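Local coordinates for protein estrogen receptor (Crassostrea gigas, PDB 4N1Y) that probably activates transcription as a nuclear receptor whose ligand-binding domain is constitutively active, its ancestral hormone-controlled switch having become vestigial, at residues H72-C77 and M146-A151; W78-L83 and H197-G202. One frame throughout, in Å; residues are numbered along the deposited sequence.

Contact 1: residues H72-C77 and M146-A151; sequences HLIECC and MVLVNA
Ala151, just past the end of helix 137-149, pushes its methyl into a shallow hollow on helix 67-89 formed by Leu73, Cys76 and Cys77. The floor is the backbone of Leu73, whose O lies 3.6 Å from Ala151 CB. Cys76 CB and Cys77 CB form the wall, each 3.7 Å from Ala151 CB, and on another side Leu73 CD2 comes to 3.8 Å from Ala151 CB. A single methyl suits a place where the two backbones draw this close, the CA atoms of Cys77 and Ala151 being 5.4 Å apart.

One turn back, Leu148 supplies the second bump. With CG anti to the backbone N (chi1 176°), its side chain carries its end across to helix 67-89, and CD1 settles among Leu73 CB, the end of Ile74 and the sulfur of Cys77. Ile74 CD1 meets Leu148 CD1 at 4.0 Å, the two chains slanting across each other, while Cys77 SG sits 3.9 Å from Leu148 CD1 and also lies over Leu148 CA. The contact ties the end of helix 137-149 to helix 67-89 within the layered helical sandwich of a nuclear-receptor ligand-binding domain, and Ala56 of helix 34-56 joins in by touching both Ile74 and Leu148. Val147 CG1 rests lightly on Cys77 CB.

No hydrogen bond crosses between the segments; cohesion comes from the fit of mostly buried apolar groups, the cysteine CB methylenes and the sulfur of Cys77, which implies dispersion and exclusion of water rather than polar pairing.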
loop_
_atom_site.group_PDB
_atom_site.type_symbol
_atom_site.label_atom_id
_atom_site.label_comp_id
_atom_site.label_asym_id
_atom_site.label_seq_id
_atom_site.Cartn_x
_atom_site.Cartn_y
_atom_site.Cartn_z
ATOM N N HIS B 72 -18.202 -2.564 5.019
ATOM C CA HIS B 72 -16.964 -1.878 5.378
ATOM C C HIS B 72 -15.802 -2.247 4.488
ATOM O O HIS B 72 -15.053 -1.374 4.070
ATOM C CB HIS B 72 -16.579 -2.137 6.828
ATOM C CG HIS B 72 -15.282 -1.502 7.215
ATOM N ND1 HIS B 72 -15.175 -0.166 7.532
ATOM C CD2 HIS B 72 -14.040 -2.022 7.361
ATOM C CE1 HIS B 72 -13.919 0.117 7.828
ATOM N NE2 HIS B 72 -13.212 -0.994 7.741
ATOM N N LEU B 73 -15.650 -3.534 4.203
ATOM C CA LEU B 73 -14.583 -4.001 3.332
ATOM C C LEU B 73 -14.647 -3.316 1.969
ATOM O O LEU B 73 -13.663 -2.744 1.494
ATOM C CB LEU B 73 -14.672 -5.521 3.188
ATOM C CG LEU B 73 -14.230 -6.179 4.488
ATOM C CD1 LEU B 73 -14.270 -7.654 4.377
ATOM C CD2 LEU B 73 -12.817 -5.726 4.743
ATOM N N ILE B 74 -15.832 -3.352 1.376
ATOM C CA ILE B 74 -16.098 -2.690 0.116
ATOM C C ILE B 74 -15.781 -1.190 0.184
ATOM O O ILE B 74 -15.129 -0.639 -0.721
ATOM C CB ILE B 74 -17.575 -2.862 -0.268
ATOM C CG1 ILE B 74 -17.914 -4.342 -0.381
ATOM C CG2 ILE B 74 -17.895 -2.110 -1.542
ATOM C CD1 ILE B 74 -17.317 -4.985 -1.581
ATOM N N GLU B 75 -16.196 -0.544 1.274
ATOM C CA GLU B 75 -15.959 0.885 1.433
ATOM C C GLU B 75 -14.458 1.182 1.457
ATOM O O GLU B 75 -14.003 2.177 0.893
ATOM C CB GLU B 75 -16.620 1.414 2.712
ATOM C CG GLU B 75 -18.101 1.794 2.546
ATOM C CD GLU B 75 -18.789 2.106 3.866
ATOM O OE1 GLU B 75 -18.113 2.092 4.922
ATOM O OE2 GLU B 75 -20.013 2.355 3.853
ATOM N N CYS B 76 -13.671 0.289 2.040
ATOM C CA CYS B 76 -12.241 0.540 2.073
ATOM C C CYS B 76 -11.586 0.391 0.701
ATOM O O CYS B 76 -10.836 1.273 0.283
ATOM C CB CYS B 76 -11.550 -0.380 3.077
ATOM S SG CYS B 76 -11.932 -0.047 4.815
ATOM N N CYS B 77 -11.914 -0.677 -0.022
ATOM C CA CYS B 77 -11.057 -1.095 -1.122
ATOM C C CYS B 77 -11.658 -0.985 -2.534
ATOM O O CYS B 77 -11.038 -1.452 -3.497
ATOM C CB CYS B 77 -10.626 -2.544 -0.893
ATOM S SG CYS B 77 -11.939 -3.713 -1.319
ATOM N N MET B 146 -8.035 -11.106 -2.505
ATOM C CA MET B 146 -7.080 -10.707 -1.493
ATOM C C MET B 146 -7.174 -9.209 -1.178
ATOM O O MET B 146 -7.193 -8.813 -0.011
ATOM C CB MET B 146 -5.672 -11.059 -1.957
ATOM C CG MET B 146 -4.655 -10.871 -0.893
ATOM S SD MET B 146 -5.203 -11.683 0.610
ATOM C CE MET B 146 -4.532 -13.301 0.320
ATOM N N VAL B 147 -7.289 -8.384 -2.216
ATOM C CA VAL B 147 -7.391 -6.935 -2.038
ATOM C C VAL B 147 -8.591 -6.624 -1.152
ATOM O O VAL B 147 -8.525 -5.778 -0.266
ATOM C CB VAL B 147 -7.527 -6.192 -3.382
ATOM C CG1 VAL B 147 -7.869 -4.705 -3.143
ATOM C CG2 VAL B 147 -6.241 -6.299 -4.166
ATOM N N LEU B 148 -9.681 -7.335 -1.412
ATOM C CA LEU B 148 -10.905 -7.239 -0.632
ATOM C C LEU B 148 -10.717 -7.615 0.838
ATOM O O LEU B 148 -11.022 -6.829 1.718
ATOM C CB LEU B 148 -11.964 -8.142 -1.252
ATOM C CG LEU B 148 -13.283 -8.254 -0.514
ATOM C CD1 LEU B 148 -13.993 -6.927 -0.556
ATOM C CD2 LEU B 148 -14.117 -9.334 -1.173
ATOM N N VAL B 149 -10.182 -8.803 1.102
ATOM C CA VAL B 149 -10.086 -9.274 2.480
ATOM C C VAL B 149 -8.938 -8.612 3.238
ATOM O O VAL B 149 -8.891 -8.674 4.471
ATOM C CB VAL B 149 -9.913 -10.823 2.553
ATOM C CG1 VAL B 149 -10.964 -11.516 1.695
ATOM C CG2 VAL B 149 -8.520 -11.236 2.113
ATOM N N ASN B 150 -8.035 -7.960 2.507
ATOM C CA ASN B 150 -6.923 -7.235 3.120
ATOM C C ASN B 150 -7.258 -5.748 3.236
ATOM O O ASN B 150 -6.398 -4.933 3.588
ATOM C CB ASN B 150 -5.651 -7.394 2.294
ATOM C CG ASN B 150 -4.395 -7.010 3.066
ATOM O OD1 ASN B 150 -4.209 -7.435 4.210
ATOM N ND2 ASN B 150 -3.541 -6.173 2.458
ATOM N N ALA B 151 -8.509 -5.398 2.939
ATOM C CA ALA B 151 -8.909 -3.992 2.906
ATOM C C ALA B 151 -8.673 -3.292 4.239
ATOM O O ALA B 151 -8.089 -2.217 4.286
ATOM C CB ALA B 151 -10.370 -3.861 2.504
#

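Contact 2: residues W78-L83 and H197-G202; sequences WMELLL and HIRQAG
Glu80 and Leu83 meet Ile198, Ala201 and Gly202 where two long helices cross inside the layered α-helical sandwich of a nuclear-receptor ligand-binding domain. The short helical segments approach to 8.3 Å between axes, at 117° between their directions. The tight part centres on Gly202, whose CA is 4.6 Å from Glu80 CA; a CB there would point at helix 67-89 and would probably crowd Glu80 CG, so glycine suits the place. Beside it, Leu83 CD1 lies 3.7 Å from Ala201 CB, and Ile198 spreads its two branches along the other helix, CG2 against Glu80 CB at 3.8 Å and CD1 against the backbone carbonyl carbon of Leu83.

Around Arg199 the packing gives way to a buried, hydrated polar patch. Arg199 starts out away from helix 67-89, but bends at chi2 (72°) and chi3 bring NE back to the carboxylate. NE donates to Glu80 OE1 at 3.0 Å in a salt bridge, arriving from above the carboxylate plane, and the two flat groups are turned 62° apart. NH1 also makes a weak hydrogen bond to Gln200 of the second subunit. A methionine in place of Arg199 would probably leave the buried Glu80 carboxylate without its countercharge and the subunit interface without this donor. One water spans the pair, donating to Glu80 OE1 at 2.8 Å and accepting from Arg199 NH2.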
loop_
_atom_site.group_PDB
_atom_site.type_symbol
_atom_site.label_atom_id
_atom_site.label_comp_id
_atom_site.label_asym_id
_atom_site.label_seq_id
_atom_site.Cartn_x
_atom_site.Cartn_y
_atom_site.Cartn_z
ATOM N N TRP B 78 -12.829 -0.362 -2.672
ATOM C CA TRP B 78 -13.514 -0.335 -3.965
ATOM C C TRP B 78 -12.639 0.274 -5.039
ATOM O O TRP B 78 -12.550 -0.260 -6.147
ATOM C CB TRP B 78 -14.829 0.438 -3.877
ATOM C CG TRP B 78 -14.670 1.869 -3.441
ATOM C CD1 TRP B 78 -14.476 2.321 -2.163
ATOM C CD2 TRP B 78 -14.725 3.034 -4.272
ATOM N NE1 TRP B 78 -14.388 3.691 -2.152
ATOM C CE2 TRP B 78 -14.529 4.154 -3.434
ATOM C CE3 TRP B 78 -14.895 3.239 -5.645
ATOM C CZ2 TRP B 78 -14.502 5.458 -3.925
ATOM C CZ3 TRP B 78 -14.868 4.539 -6.128
ATOM C CH2 TRP B 78 -14.680 5.627 -5.270
ATOM N N MET B 79 -11.966 1.370 -4.712
ATOM C CA MET B 79 -11.142 2.041 -5.712
ATOM C C MET B 79 -9.930 1.197 -6.113
ATOM O O MET B 79 -9.522 1.208 -7.275
ATOM C CB MET B 79 -10.683 3.407 -5.211
ATOM C CG MET B 79 -9.791 4.150 -6.191
ATOM S SD MET B 79 -10.653 4.565 -7.728
ATOM C CE MET B 79 -11.358 6.149 -7.264
ATOM N N GLU B 80 -9.342 0.494 -5.149
ATOM C CA GLU B 80 -8.206 -0.383 -5.433
ATOM C C GLU B 80 -8.635 -1.474 -6.409
ATOM O O GLU B 80 -7.939 -1.769 -7.380
ATOM C CB GLU B 80 -7.657 -1.028 -4.160
ATOM C CG GLU B 80 -7.426 -0.082 -3.004
ATOM C CD GLU B 80 -7.038 -0.809 -1.718
ATOM O OE1 GLU B 80 -6.189 -1.725 -1.783
ATOM O OE2 GLU B 80 -7.621 -0.499 -0.648
ATOM N N LEU B 81 -9.811 -2.043 -6.168
ATOM C CA LEU B 81 -10.326 -3.092 -7.032
ATOM C C LEU B 81 -10.511 -2.582 -8.454
ATOM O O LEU B 81 -10.131 -3.254 -9.404
ATOM C CB LEU B 81 -11.639 -3.642 -6.483
ATOM C CG LEU B 81 -11.453 -4.483 -5.215
ATOM C CD1 LEU B 81 -12.795 -4.829 -4.565
ATOM C CD2 LEU B 81 -10.612 -5.748 -5.474
ATOM N N LEU B 82 -11.092 -1.392 -8.599
ATOM C CA LEU B 82 -11.246 -0.796 -9.915
ATOM C C LEU B 82 -9.901 -0.684 -10.630
ATOM O O LEU B 82 -9.785 -1.100 -11.782
ATOM C CB LEU B 82 -11.907 0.572 -9.821
ATOM C CG LEU B 82 -13.365 0.548 -9.380
ATOM C CD1 LEU B 82 -13.890 1.953 -9.201
ATOM C CD2 LEU B 82 -14.210 -0.190 -10.411
ATOM N N LEU B 83 -8.910 -0.103 -9.954
ATOM C CA LEU B 83 -7.593 0.117 -10.548
ATOM C C LEU B 83 -6.857 -1.198 -10.792
ATOM O O LEU B 83 -6.205 -1.370 -11.824
ATOM C CB LEU B 83 -6.748 1.026 -9.660
ATOM C CG LEU B 83 -7.415 2.378 -9.389
ATOM C CD1 LEU B 83 -6.507 3.311 -8.577
ATOM C CD2 LEU B 83 -7.855 3.039 -10.691
ATOM N N HIS B 197 1.424 -0.647 -4.422
ATOM C CA HIS B 197 1.254 0.483 -5.341
ATOM C C HIS B 197 -0.208 0.713 -5.679
ATOM O O HIS B 197 -0.658 1.859 -5.802
ATOM C CB HIS B 197 2.095 0.278 -6.599
ATOM C CG HIS B 197 3.555 0.203 -6.296
ATOM N ND1 HIS B 197 4.261 1.285 -5.820
ATOM C CD2 HIS B 197 4.416 -0.846 -6.285
ATOM C CE1 HIS B 197 5.509 0.918 -5.573
ATOM N NE2 HIS B 197 5.626 -0.371 -5.834
ATOM N N ILE B 198 -0.946 -0.376 -5.834
ATOM C CA ILE B 198 -2.377 -0.308 -6.069
ATOM C C ILE B 198 -3.088 0.398 -4.911
ATOM O O ILE B 198 -4.009 1.187 -5.117
ATOM C CB ILE B 198 -2.946 -1.700 -6.271
ATOM C CG1 ILE B 198 -2.621 -2.195 -7.688
ATOM C CG2 ILE B 198 -4.445 -1.698 -6.073
ATOM C CD1 ILE B 198 -3.366 -1.432 -8.790
ATOM N N ARG B 199 -2.651 0.101 -3.693
ATOM C CA ARG B 199 -3.176 0.745 -2.496
ATOM C C ARG B 199 -2.906 2.255 -2.518
ATOM O O ARG B 199 -3.789 3.067 -2.239
ATOM C CB ARG B 199 -2.554 0.109 -1.253
ATOM C CG ARG B 199 -2.892 0.793 0.059
ATOM C CD ARG B 199 -4.345 0.554 0.452
ATOM N NE ARG B 199 -4.684 -0.862 0.641
ATOM C CZ ARG B 199 -4.670 -1.503 1.813
ATOM N NH1 ARG B 199 -4.290 -0.871 2.920
ATOM N NH2 ARG B 199 -5.011 -2.789 1.878
ATOM N N GLN B 200 -1.680 2.628 -2.862
ATOM C CA GLN B 200 -1.311 4.030 -2.964
ATOM C C GLN B 200 -2.136 4.703 -4.072
ATOM O O GLN B 200 -2.678 5.800 -3.893
ATOM C CB GLN B 200 0.187 4.169 -3.215
ATOM C CG GLN B 200 0.662 5.600 -3.220
ATOM C CD GLN B 200 2.167 5.704 -3.227
ATOM O OE1 GLN B 200 2.865 4.810 -3.699
ATOM N NE2 GLN B 200 2.681 6.799 -2.689
ATOM N N ALA B 201 -2.248 4.034 -5.210
ATOM C CA ALA B 201 -3.053 4.572 -6.294
ATOM C C ALA B 201 -4.522 4.717 -5.883
ATOM O O ALA B 201 -5.182 5.692 -6.245
ATOM C CB ALA B 201 -2.936 3.693 -7.529
ATOM N N GLY B 202 -5.027 3.759 -5.119
ATOM C CA GLY B 202 -6.418 3.778 -4.701
ATOM C C GLY B 202 -6.720 4.992 -3.859
ATOM O O GLY B 202 -7.715 5.697 -4.073
HETATM O O HOH W 1 -6.834 -3.639 0.223
#

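Overall arrangement
From the N terminus, the chain runs through helix 34-56 into helix 67-89, where residues 72-77 and then 78-83 present successive turns to different partners. Contact 1 closes a loop of 68 residues, bringing back helix 137-149 after the small two-stranded sheet and helix 117-132. Contact 2 closes a longer loop of 113 residues when helix 187-215 arrives. The segments alternate, so the two closures cross rather than nest, with helix 67-89 common to both. They touch directly: Val147 packs on Glu80 and Leu81, and Arg199 NH2 makes a weak hydrogen bond to Asn150 O. Both also border the second subunit, where Asn150 faces His197 of the other chain.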